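Local atomic coordinates of glutamate--tRNA ligase (Elizabethkingia anophelis, PDB entry 6B1Z), a protein that catalyses the ATP-dependent attachment of glutamate to its cognate tRNA, pairing a class I synthetase catalytic domain with a helical anticodon-binding domain. Residues Q360-S363 and N364-L368; E396-F400 and V401-Y405; G484-V487 and P488-M491; I308-V311 and A312-W316; L388-I391 and G392-E396. All coordinates share one frame; numbering follows the deposited sequence. Where two conformers were deposited one is given.

In the fold
Along the chain, interaction 4 (308-316) comes first, at the C-terminal end of helix 304-312 in the catalytic domain; the other four lie in the anticodon-binding region. All five are local contacts, each closing a helix end or turn; none encloses or crosses another, and 5 and 2 overlap only at Glu396. Interaction 1 starts helix 364-377 after helix 348-361, interaction 5 finishes helix 384-394, and interaction 2 starts helix 401-406. These three touch: Gln360 NE2 reaches Glu396 O, Asn364 OD1 meets Lys395 NZ, and Ile404 packs on Ile390. Interaction 3, opening helix 487-507, joins the group where Asp489 CB meets Leu393 CD2, whereas the centre of interaction 4 lies about 24 Å from that of interaction 1.

Interaction 1: residues Q360-S363 and N364-L368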
loop_
_atom_site.group_PDB
_atom_site.type_symbol
_atom_site.label_atom_id
_atom_site.label_comp_id
_atom_site.label_asym_id
_atom_site.label_seq_id
_atom_site.Cartn_x
_atom_site.Cartn_y
_atom_site.Cartn_z
ATOM N N GLN A 360 -9.572 0.248 18.788
ATOM C CA GLN A 360 -9.952 0.037 20.184
ATOM C C GLN A 360 -9.287 1.042 21.109
ATOM O O GLN A 360 -9.814 1.327 22.194
ATOM C CB GLN A 360 -9.596 -1.387 20.616
ATOM C CG GLN A 360 -10.505 -2.455 20.052
ATOM C CD GLN A 360 -9.975 -3.856 20.307
ATOM O OE1 GLN A 360 -8.863 -4.030 20.811
ATOM N NE2 GLN A 360 -10.765 -4.861 19.957
ATOM N N LEU A 361 -8.133 1.577 20.710
ATOM C CA LEU A 361 -7.375 2.515 21.522
ATOM C C LEU A 361 -7.717 3.973 21.239
ATOM O O LEU A 361 -7.305 4.846 22.009
ATOM C CB LEU A 361 -5.875 2.294 21.317
ATOM C CG LEU A 361 -5.282 1.019 21.929
ATOM C CD1 LEU A 361 -3.793 1.011 21.700
ATOM C CD2 LEU A 361 -5.600 0.941 23.414
ATOM N N MET A 362 -8.445 4.259 20.162
ATOM C CA MET A 362 -8.921 5.617 19.914
ATOM C C MET A 362 -9.944 6.023 20.966
ATOM O O MET A 362 -10.737 5.210 21.433
ATOM C CB MET A 362 -9.567 5.716 18.530
ATOM C CG MET A 362 -8.600 5.497 17.387
ATOM S SD MET A 362 -9.383 5.592 15.771
ATOM C CE MET A 362 -9.996 7.277 15.717
ATOM N N SER A 363 -9.929 7.306 21.331
ATOM C CA SER A 363 -10.981 7.824 22.193
ATOM C C SER A 363 -12.317 7.830 21.456
ATOM O O SER A 363 -12.380 7.845 20.219
ATOM C CB SER A 363 -10.651 9.242 22.651
ATOM O OG SER A 363 -10.643 10.113 21.533
ATOM N N ASN A 364 -13.396 7.840 22.237
ATOM C CA ASN A 364 -14.722 7.949 21.640
ATOM C C ASN A 364 -14.834 9.237 20.837
ATOM O O ASN A 364 -15.393 9.244 19.733
ATOM C CB ASN A 364 -15.809 7.866 22.717
ATOM C CG ASN A 364 -15.800 6.534 23.453
ATOM O OD1 ASN A 364 -15.303 5.532 22.931
ATOM N ND2 ASN A 364 -16.367 6.509 24.658
ATOM N N GLU A 365 -14.266 10.335 21.360
ATOM C CA GLU A 365 -14.296 11.597 20.628
ATOM C C GLU A 365 -13.547 11.519 19.302
ATOM O O GLU A 365 -13.966 12.144 18.322
ATOM C CB GLU A 365 -13.718 12.715 21.488
ATOM C CG GLU A 365 -14.610 13.127 22.642
ATOM C CD GLU A 365 -15.725 14.085 22.234
ATOM O OE1 GLU A 365 -16.155 14.058 21.058
ATOM O OE2 GLU A 365 -16.154 14.874 23.095
ATOM N N ALA A 366 -12.423 10.789 19.253
ATOM C CA ALA A 366 -11.671 10.674 18.008
ATOM C C ALA A 366 -12.456 9.913 16.939
ATOM O O ALA A 366 -12.296 10.190 15.743
ATOM C CB ALA A 366 -10.320 9.991 18.271
ATOM N N ILE A 367 -13.310 8.976 17.357
ATOM C CA ILE A 367 -14.130 8.186 16.442
ATOM C C ILE A 367 -15.366 8.958 15.985
ATOM O O ILE A 367 -15.887 8.709 14.889
ATOM C CB ILE A 367 -14.518 6.868 17.135
ATOM C CG1 ILE A 367 -13.280 5.995 17.352
ATOM C CG2 ILE A 367 -15.590 6.103 16.338
ATOM C CD1 ILE A 367 -13.521 4.850 18.320
ATOM N N LEU A 368 -15.854 9.896 16.796
ATOM C CA LEU A 368 -17.143 10.543 16.532
ATOM C C LEU A 368 -17.276 11.158 15.142
ATOM O O LEU A 368 -18.333 10.972 14.517
ATOM C CB LEU A 368 -17.425 11.607 17.608
ATOM C CG LEU A 368 -18.788 12.308 17.499
ATOM C CD1 LEU A 368 -19.935 11.325 17.710
ATOM C CD2 LEU A 368 -18.867 13.446 18.503
#
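Ser363 OG accepts a hydrogen bond from Ala366 N at 3.0 Å, an instructive case of N-capping: a hydroxyl takes up one of the amide groups that the first turn of a helix leaves without a backbone acceptor. The hydroxyl is put there by chi1 of 65°, which sets OG between the backbone N and the carbonyl carbon and turns it over the beginning helix, where it also lies 3.3 Å from Ala366 CB. The main chain supplies a second polar link, from Ile367 N to Ser363 O at 3.2 Å. Serine therefore serves the new helix with both its side chain and its carbonyl.

The apolar part is carried by Met362. Its chain is extended as far as SD and then bends, chi3 62°, so that the terminal methyl CE swings across to Ala366 CB at 3.7 Å and Ile367 CG1 at 3.9 Å. Nearer the backbone, Met362 CB lies 3.9 Å from the same CG1, and the isoleucine is thus touched by both ends of the methionine.

The contact forms the corner between helices 348-361 and 364-377. Lys395, just beyond helix 384-394, donates to both Asn364 OD1 and Met362 O, while Ile367 packs on Ile391 of helix 384-394 and on Val401 and Ile404 of helix 401-406.

Interaction 2: residues E396-F400 and V401-Y405; sequences ERATF and VKDIY
The backbone of Thr399 and Phe400 turns into helix 401-406 so that Phe400 O receives Asp403 N at 2.9 Å, while the amides of Thr399 and Phe400 both face the Asp403 carboxylate. One oxygen does the work there. Asp403 OD2 accepts from Thr399 N at 2.9 Å on its anti side and from Phe400 N at 3.0 Å, the latter donor standing well above the carboxylate plane. With CG anti to its own carbonyl carbon (chi1 -61°), the aspartate leans back over the preceding residues. Here a side chain of the first helical turn ties down the approach to the helix, the reverse of an N-cap, in which a residue ahead of the helix binds the amides of that turn. A water adds a third donor to OD2, at 2.9 Å, and also hydrogen-bonds Thr399 OG1.

The Phe400 ring stands nearly upright to the carboxylate, their planes 89° apart, and meets Tyr302 edge-to-face. Deeper in, Ala398 CB touches Ile404 CG1 at 4.0 Å, and the valine between them in sequence, Val401, packs on Leu359 of helix 348-361 and Glu370 of helix 364-377.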
loop_
_atom_site.group_PDB
_atom_site.type_symbol
_atom_site.label_atom_id
_atom_site.label_comp_id
_atom_site.label_asym_id
_atom_site.label_seq_id
_atom_site.Cartn_x
_atom_site.Cartn_y
_atom_site.Cartn_z
ATOM N N GLU A 396 -15.122 -1.938 20.992
ATOM C CA GLU A 396 -14.248 -3.062 21.331
ATOM C C GLU A 396 -14.414 -4.218 20.353
ATOM O O GLU A 396 -13.479 -5.005 20.159
ATOM C CB GLU A 396 -14.520 -3.532 22.762
ATOM N N ARG A 397 -15.582 -4.340 19.734
ATOM C CA ARG A 397 -15.843 -5.420 18.787
ATOM C C ARG A 397 -15.675 -5.020 17.326
ATOM O O ARG A 397 -15.634 -5.902 16.460
ATOM C CB ARG A 397 -17.259 -5.962 18.996
ATOM N N ALA A 398 -15.565 -3.731 17.034
ATOM C CA ALA A 398 -15.514 -3.231 15.668
ATOM C C ALA A 398 -14.129 -3.389 15.061
ATOM O O ALA A 398 -13.103 -3.284 15.746
ATOM C CB ALA A 398 -15.902 -1.752 15.637
ATOM N N THR A 399 -14.110 -3.631 13.752
ATOM C CA THR A 399 -12.877 -3.593 12.977
ATOM C C THR A 399 -12.722 -2.280 12.225
ATOM O O THR A 399 -11.595 -1.808 12.034
ATOM C CB THR A 399 -12.849 -4.773 11.999
ATOM O OG1 THR A 399 -13.047 -5.983 12.745
ATOM C CG2 THR A 399 -11.504 -4.873 11.255
ATOM N N PHE A 400 -13.845 -1.675 11.837
ATOM C CA PHE A 400 -13.915 -0.393 11.153
ATOM C C PHE A 400 -14.985 0.439 11.839
ATOM O O PHE A 400 -15.948 -0.118 12.372
ATOM C CB PHE A 400 -14.276 -0.567 9.663
ATOM C CG PHE A 400 -13.308 -1.434 8.918
ATOM C CD1 PHE A 400 -12.139 -0.900 8.427
ATOM C CD2 PHE A 400 -13.546 -2.791 8.757
ATOM C CE1 PHE A 400 -11.218 -1.687 7.767
ATOM C CE2 PHE A 400 -12.636 -3.596 8.094
ATOM C CZ PHE A 400 -11.461 -3.041 7.589
ATOM N N VAL A 401 -14.839 1.770 11.790
ATOM C CA VAL A 401 -15.832 2.640 12.430
ATOM C C VAL A 401 -17.237 2.358 11.903
ATOM O O VAL A 401 -18.210 2.366 12.671
ATOM C CB VAL A 401 -15.448 4.121 12.255
ATOM C CG1 VAL A 401 -16.600 5.030 12.700
ATOM C CG2 VAL A 401 -14.197 4.417 13.030
ATOM N N LYS A 402 -17.374 2.060 10.601
ATOM C CA LYS A 402 -18.705 1.821 10.043
ATOM C C LYS A 402 -19.397 0.627 10.697
ATOM O O LYS A 402 -20.632 0.565 10.709
ATOM C CB LYS A 402 -18.623 1.613 8.525
ATOM C CG LYS A 402 -18.045 0.258 8.099
ATOM C CD LYS A 402 -17.873 0.153 6.583
ATOM C CE LYS A 402 -16.701 -0.775 6.246
ATOM N NZ LYS A 402 -16.081 -0.496 4.903
ATOM N N ASP A 403 -18.625 -0.328 11.245
ATOM C CA ASP A 403 -19.214 -1.491 11.916
ATOM C C ASP A 403 -20.065 -1.070 13.107
ATOM O O ASP A 403 -21.015 -1.773 13.469
ATOM C CB ASP A 403 -18.135 -2.450 12.440
ATOM C CG ASP A 403 -17.244 -3.017 11.362
ATOM O OD1 ASP A 403 -17.571 -2.913 10.162
ATOM O OD2 ASP A 403 -16.207 -3.598 11.758
ATOM N N ILE A 404 -19.714 0.049 13.751
ATOM C CA ILE A 404 -20.470 0.513 14.911
ATOM C C ILE A 404 -21.918 0.825 14.534
ATOM O O ILE A 404 -22.840 0.601 15.334
ATOM C CB ILE A 404 -19.760 1.735 15.525
ATOM C CG1 ILE A 404 -18.360 1.341 16.007
ATOM C CG2 ILE A 404 -20.577 2.311 16.710
ATOM C CD1 ILE A 404 -17.526 2.526 16.496
ATOM N N TYR A 405 -22.151 1.318 13.316
ATOM C CA TYR A 405 -23.525 1.443 12.837
ATOM C C TYR A 405 -24.052 0.129 12.267
ATOM O O TYR A 405 -25.141 -0.327 12.634
ATOM C CB TYR A 405 -23.633 2.536 11.771
ATOM C CG TYR A 405 -25.020 2.554 11.151
ATOM C CD1 TYR A 405 -26.109 3.038 11.862
ATOM C CD2 TYR A 405 -25.240 2.037 9.877
ATOM C CE1 TYR A 405 -27.377 3.029 11.316
ATOM C CE2 TYR A 405 -26.508 2.015 9.324
ATOM C CZ TYR A 405 -27.572 2.519 10.050
ATOM O OH TYR A 405 -28.840 2.506 9.507
HETATM O O HOH W 1 -15.811 -6.359 12.349
#

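Interaction 3: residues G484-V487 and P488-M491; sequences GPDV and PDLM
Asp486 and Asp489 lie side by side and point the same way, their carboxylate planes only 18° apart. Their OD2 atoms are 4.0 Å apart, and Asp489 OD2 comes as near as 3.3 Å to Asp486 CB. Such a pairing of like charges is probably eased by the positive end of the helix dipole, since Asp486 holds the N-cap position. Its carboxylate makes no capping bond, however; a water instead accepts a hydrogen bond from Asp486 N at 2.9 Å and donates to Asp489 OD2 at 3.1 Å, bridging backbone and side chain.

Val487 and Met491, one turn apart, are set at a slant to each other. Chi1 of 166° puts Val487 CG1 beside the carbonyl carbon, and from there it meets Met491 SD at 3.6 Å. Along the backbone, Met491 N hydrogen-bonds to Val487 O at 2.9 Å, and Leu490 N to Asp486 O at 3.1 Å, both nearly straight. Pro488, which has no amide proton to offer, suits this first turn; its CD packs against Val487 CB at 3.5 Å.

The turn opens helix 487-507. Val487 and Met491 press on helix 467-479, Pro488 rests on Ile452 and Lys453 of helix 449-462, and Leu490 packs against Phe410 and Phe411.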
loop_
_atom_site.group_PDB
_atom_site.type_symbol
_atom_site.label_atom_id
_atom_site.label_comp_id
_atom_site.label_asym_id
_atom_site.label_seq_id
_atom_site.Cartn_x
_atom_site.Cartn_y
_atom_site.Cartn_z
ATOM N N GLY A 484 -26.095 -7.948 20.226
ATOM C CA GLY A 484 -26.009 -6.612 20.766
ATOM C C GLY A 484 -25.278 -6.539 22.092
ATOM O O GLY A 484 -24.821 -7.546 22.647
ATOM N N PRO A 485 -25.161 -5.325 22.629
ATOM C CA PRO A 485 -24.505 -5.138 23.927
ATOM C C PRO A 485 -25.411 -5.535 25.081
ATOM O O PRO A 485 -26.502 -6.073 24.856
ATOM C CB PRO A 485 -24.207 -3.636 23.939
ATOM C CG PRO A 485 -25.376 -3.060 23.198
ATOM C CD PRO A 485 -25.742 -4.070 22.123
ATOM N N ASP A 486 -24.979 -5.271 26.314
ATOM C CA ASP A 486 -25.796 -5.614 27.469
ATOM C C ASP A 486 -27.157 -4.934 27.372
ATOM O O ASP A 486 -27.271 -3.787 26.931
ATOM C CB ASP A 486 -25.091 -5.214 28.770
ATOM C CG ASP A 486 -23.869 -6.072 29.067
ATOM O OD1 ASP A 486 -23.572 -7.017 28.296
ATOM O OD2 ASP A 486 -23.198 -5.795 30.081
ATOM N N VAL A 487 -28.198 -5.662 27.784
ATOM C CA VAL A 487 -29.568 -5.178 27.596
ATOM C C VAL A 487 -29.838 -3.866 28.324
ATOM O O VAL A 487 -30.457 -2.969 27.725
ATOM C CB VAL A 487 -30.570 -6.284 27.981
ATOM C CG1 VAL A 487 -31.962 -5.706 28.121
ATOM C CG2 VAL A 487 -30.563 -7.392 26.940
ATOM N N PRO A 488 -29.437 -3.679 29.590
ATOM C CA PRO A 488 -29.722 -2.385 30.235
ATOM C C PRO A 488 -29.035 -1.215 29.549
ATOM O O PRO A 488 -29.562 -0.094 29.581
ATOM C CB PRO A 488 -29.217 -2.586 31.671
ATOM C CG PRO A 488 -29.254 -4.062 31.881
ATOM C CD PRO A 488 -28.833 -4.628 30.546
ATOM N N ASP A 489 -27.878 -1.445 28.927
ATOM C CA ASP A 489 -27.230 -0.395 28.150
ATOM C C ASP A 489 -28.035 -0.061 26.901
ATOM O O ASP A 489 -28.203 1.115 26.561
ATOM C CB ASP A 489 -25.810 -0.823 27.780
ATOM C CG ASP A 489 -24.899 -0.939 28.988
ATOM O OD1 ASP A 489 -24.819 0.036 29.762
ATOM O OD2 ASP A 489 -24.263 -2.002 29.160
ATOM N N LEU A 490 -28.539 -1.084 26.202
ATOM C CA LEU A 490 -29.373 -0.828 25.030
ATOM C C LEU A 490 -30.640 -0.067 25.400
ATOM O O LEU A 490 -31.038 0.871 24.696
ATOM C CB LEU A 490 -29.719 -2.147 24.336
ATOM C CG LEU A 490 -30.687 -2.033 23.153
ATOM C CD1 LEU A 490 -30.178 -1.019 22.140
ATOM C CD2 LEU A 490 -30.876 -3.392 22.497
ATOM N N MET A 491 -31.291 -0.453 26.501
ATOM C CA MET A 491 -32.511 0.236 26.914
ATOM C C MET A 491 -32.244 1.710 27.195
ATOM O O MET A 491 -33.021 2.575 26.781
ATOM C CB MET A 491 -33.115 -0.449 28.140
ATOM C CG MET A 491 -33.646 -1.839 27.849
ATOM S SD MET A 491 -33.802 -2.874 29.317
ATOM C CE MET A 491 -35.298 -2.196 30.034
HETATM O O HOH W 2 -22.684 -3.686 27.085
#

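Interaction 4: residues I308-V311 and A312-W316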
loop_
_atom_site.group_PDB
_atom_site.type_symbol
_atom_site.label_atom_id
_atom_site.label_comp_id
_atom_site.label_asym_id
_atom_site.label_seq_id
_atom_site.Cartn_x
_atom_site.Cartn_y
_atom_site.Cartn_z
ATOM N N ILE A 308 0.138 1.492 8.077
ATOM C CA ILE A 308 1.585 1.502 7.884
ATOM C C ILE A 308 2.282 0.545 8.856
ATOM O O ILE A 308 3.324 -0.033 8.517
ATOM C CB ILE A 308 2.114 2.950 7.949
ATOM C CG1 ILE A 308 3.466 3.032 7.228
ATOM C CG2 ILE A 308 2.157 3.467 9.398
ATOM C CD1 ILE A 308 3.375 2.676 5.735
ATOM N N ASN A 309 1.697 0.300 10.036
ATOM C CA ASN A 309 2.209 -0.746 10.922
ATOM C C ASN A 309 2.137 -2.111 10.229
ATOM O O ASN A 309 3.088 -2.908 10.288
ATOM C CB ASN A 309 1.395 -0.714 12.238
ATOM C CG ASN A 309 2.072 -1.431 13.423
ATOM O OD1 ASN A 309 1.683 -1.215 14.574
ATOM N ND2 ASN A 309 3.031 -2.320 13.156
ATOM N N MET A 310 1.016 -2.387 9.560
ATOM C CA MET A 310 0.861 -3.651 8.843
ATOM C C MET A 310 1.890 -3.773 7.718
ATOM O O MET A 310 2.550 -4.813 7.562
ATOM C CB MET A 310 -0.568 -3.741 8.301
ATOM C CG MET A 310 -0.864 -4.993 7.462
ATOM S SD MET A 310 -0.372 -4.848 5.724
ATOM C CE MET A 310 -1.551 -3.659 5.125
ATOM N N VAL A 311 2.055 -2.703 6.938
ATOM C CA VAL A 311 2.975 -2.758 5.801
ATOM C C VAL A 311 4.404 -2.978 6.273
ATOM O O VAL A 311 5.157 -3.760 5.676
ATOM C CB VAL A 311 2.839 -1.477 4.954
ATOM C CG1 VAL A 311 3.934 -1.442 3.866
ATOM C CG2 VAL A 311 1.458 -1.430 4.282
ATOM N N ALA A 312 4.796 -2.317 7.368
ATOM C CA ALA A 312 6.154 -2.458 7.885
ATOM C C ALA A 312 6.496 -3.901 8.203
ATOM O O ALA A 312 7.636 -4.332 8.009
ATOM C CB ALA A 312 6.318 -1.606 9.148
ATOM N N MET A 313 5.526 -4.661 8.704
ATOM C CA MET A 313 5.797 -6.011 9.159
ATOM C C MET A 313 5.775 -7.036 8.033
ATOM O O MET A 313 5.901 -8.232 8.313
ATOM C CB MET A 313 4.799 -6.384 10.264
ATOM C CG MET A 313 4.895 -5.458 11.480
ATOM S SD MET A 313 6.601 -5.223 12.065
ATOM C CE MET A 313 6.328 -4.064 13.405
ATOM N N LEU A 314 5.622 -6.600 6.778
ATOM C CA LEU A 314 5.742 -7.496 5.621
ATOM C C LEU A 314 7.224 -7.711 5.317
ATOM O O LEU A 314 7.793 -7.202 4.344
ATOM C CB LEU A 314 4.984 -6.929 4.422
ATOM C CG LEU A 314 3.462 -6.852 4.582
ATOM C CD1 LEU A 314 2.842 -6.129 3.402
ATOM C CD2 LEU A 314 2.855 -8.250 4.734
ATOM N N GLY A 315 7.860 -8.530 6.155
ATOM C CA GLY A 315 9.243 -8.903 5.952
ATOM C C GLY A 315 10.218 -8.283 6.922
ATOM O O GLY A 315 11.424 -8.518 6.795
ATOM N N TRP A 316 9.750 -7.494 7.881
ATOM C CA TRP A 316 10.605 -6.973 8.933
ATOM C C TRP A 316 9.975 -7.371 10.251
ATOM O O TRP A 316 8.760 -7.251 10.415
ATOM C CB TRP A 316 10.763 -5.449 8.835
ATOM C CG TRP A 316 11.449 -4.804 10.022
ATOM C CD1 TRP A 316 12.739 -4.995 10.433
ATOM C CD2 TRP A 316 10.882 -3.841 10.922
ATOM N NE1 TRP A 316 13.004 -4.226 11.544
ATOM C CE2 TRP A 316 11.878 -3.510 11.865
ATOM C CE3 TRP A 316 9.626 -3.236 11.028
ATOM C CZ2 TRP A 316 11.659 -2.595 12.894
ATOM C CZ3 TRP A 316 9.406 -2.334 12.052
ATOM C CH2 TRP A 316 10.417 -2.023 12.974
#
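The C-terminal end of helix 304-312, in the catalytic domain, illustrates how a helix can tighten as it stops and pass directly into a turn. An ordinary helical bond still joins Ala312 N to Ile308 O at 3.0 Å. One residue later the pattern is divided, for Met313 N makes only weak bonds to Asn309 O and Met310 O. Leu314 N then donates to Val311 O at 3.1 Å, three residues back, a bond of 3-10 spacing. Leu314 is the centre of an inverse gamma turn, closed by a weak bond from Gly315 N to Met313 O, and the chain leaves through Gly315 at a positive phi.

Among the side chains, Met313 folds back along the helix end. A bend at chi2 of -49° brings its CE to 3.7 Å from Asn309 ND2, while its CG rests 3.3 Å from Asn309 O. The asparagine amide is held from elsewhere: OD1 accepts from Val325 N and hydrogen-bonds Tyr358 OH, and ND2 donates to Glu323 O, which should fix its rotation. Met310 SD meets Leu314 CD1 more loosely, at 4.2 Å, the two side chains running aslant.

Helix 26-41 lies against this turn, with Leu33 on Ile308 and Ala312, and Tyr34 OH hydrogen-bonded to Ala312 O. Met310 faces Ala351 and Phe354 of helix 348-361, whereas Trp316 packs on Met330 and Glu333 of helix 327-333.

Interaction 5: residues L388-I391 and G392-E396; sequences LKII and GLMKE
Ile391 O is gripped by two amides, Lys395 N at 2.9 Å and Met394 N at 3.2 Å, a bifurcated arrangement of the kind found where a helix runs out. The two donors come from different directions: Lys395 N lies nearly in line with the carbonyl, whereas Met394 N sits high above its plane. Earlier in the helix the pattern is regular, with Gly392 N on Leu388 O and Leu393 N on Lys389 O, each at 3.0 Å.

Side chains follow the same turn. Ile390 and Met394 run side by side in the same direction, and Ile390 CG2 touches Met394 CG at 4.1 Å; the methionine then bends at chi2 and chi3, which carries its end away from the isoleucine. Leu393 CG lies against Lys389 O at 3.3 Å. Lys395 has its CG between backbone N and carbonyl carbon (chi1 66°), passing close over Ile391 O, and from there runs on extended toward Asn364 at the start of helix 364-377.

The end of helix 384-394 meets three other helices. Ile391 packs on Phe371 of helix 364-377, Met394 on Ile404 of helix 401-406, and Leu393 on Met493 of helix 487-507.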
loop_
_atom_site.group_PDB
_atom_site.type_symbol
_atom_site.label_atom_id
_atom_site.label_comp_id
_atom_site.label_asym_id
_atom_site.label_seq_id
_atom_site.Cartn_x
_atom_site.Cartn_y
_atom_site.Cartn_z
ATOM N N LEU A 388 -21.556 9.182 21.359
ATOM C CA LEU A 388 -20.349 8.814 22.100
ATOM C C LEU A 388 -20.585 7.581 22.961
ATOM O O LEU A 388 -19.703 6.724 23.077
ATOM C CB LEU A 388 -19.875 9.982 22.970
ATOM C CG LEU A 388 -19.281 11.176 22.237
ATOM C CD1 LEU A 388 -18.981 12.270 23.252
ATOM C CD2 LEU A 388 -18.011 10.831 21.506
ATOM N N LYS A 389 -21.766 7.473 23.572
ATOM C CA LYS A 389 -22.069 6.302 24.383
ATOM C C LYS A 389 -22.165 5.047 23.520
ATOM O O LYS A 389 -21.686 3.977 23.919
ATOM C CB LYS A 389 -23.357 6.528 25.173
ATOM C CG LYS A 389 -23.190 7.531 26.309
ATOM C CD LYS A 389 -24.347 7.467 27.293
ATOM C CE LYS A 389 -24.164 8.439 28.443
ATOM N NZ LYS A 389 -24.586 9.819 28.083
ATOM N N ILE A 390 -22.759 5.163 22.330
ATOM C CA ILE A 390 -22.835 4.019 21.421
ATOM C C ILE A 390 -21.432 3.592 20.992
ATOM O O ILE A 390 -21.100 2.399 20.997
ATOM C CB ILE A 390 -23.735 4.354 20.213
ATOM C CG1 ILE A 390 -25.206 4.434 20.664
ATOM C CG2 ILE A 390 -23.535 3.321 19.074
ATOM C CD1 ILE A 390 -26.154 5.025 19.640
ATOM N N ILE A 391 -20.574 4.562 20.652
ATOM C CA ILE A 391 -19.191 4.246 20.291
ATOM C C ILE A 391 -18.507 3.498 21.430
ATOM O O ILE A 391 -17.839 2.478 21.210
ATOM C CB ILE A 391 -18.427 5.533 19.914
ATOM C CG1 ILE A 391 -18.935 6.106 18.583
ATOM C CG2 ILE A 391 -16.912 5.281 19.851
ATOM C CD1 ILE A 391 -18.479 7.546 18.356
ATOM N N GLY A 392 -18.684 3.978 22.668
ATOM C CA GLY A 392 -18.061 3.309 23.803
ATOM C C GLY A 392 -18.540 1.878 23.984
ATOM O O GLY A 392 -17.762 0.999 24.364
ATOM N N LEU A 393 -19.825 1.628 23.716
ATOM C CA LEU A 393 -20.411 0.302 23.866
ATOM C C LEU A 393 -20.009 -0.642 22.748
ATOM O O LEU A 393 -20.081 -1.866 22.927
ATOM C CB LEU A 393 -21.940 0.385 23.886
ATOM C CG LEU A 393 -22.641 1.002 25.095
ATOM C CD1 LEU A 393 -24.097 1.286 24.744
ATOM C CD2 LEU A 393 -22.532 0.054 26.274
ATOM N N MET A 394 -19.592 -0.111 21.600
ATOM C CA MET A 394 -19.420 -0.938 20.412
ATOM C C MET A 394 -17.991 -1.050 19.912
ATOM O O MET A 394 -17.694 -1.996 19.167
ATOM C CB MET A 394 -20.278 -0.405 19.252
ATOM C CG MET A 394 -21.770 -0.388 19.520
ATOM S SD MET A 394 -22.529 -2.007 19.339
ATOM C CE MET A 394 -22.299 -2.269 17.571
ATOM N N LYS A 395 -17.101 -0.123 20.267
ATOM C CA LYS A 395 -15.828 -0.069 19.551
ATOM C C LYS A 395 -14.935 -1.266 19.848
ATOM O O LYS A 395 -14.086 -1.592 19.015
ATOM C CB LYS A 395 -15.077 1.234 19.856
ATOM C CG LYS A 395 -14.606 1.385 21.281
ATOM C CD LYS A 395 -13.798 2.687 21.441
ATOM C CE LYS A 395 -13.246 2.812 22.850
ATOM N NZ LYS A 395 -12.840 4.223 23.160
ATOM N N GLU A 396 -15.122 -1.938 20.992
ATOM C CA GLU A 396 -14.248 -3.062 21.331
ATOM C C GLU A 396 -14.414 -4.218 20.353
ATOM O O GLU A 396 -13.479 -5.005 20.159
ATOM C CB GLU A 396 -14.520 -3.532 22.762
#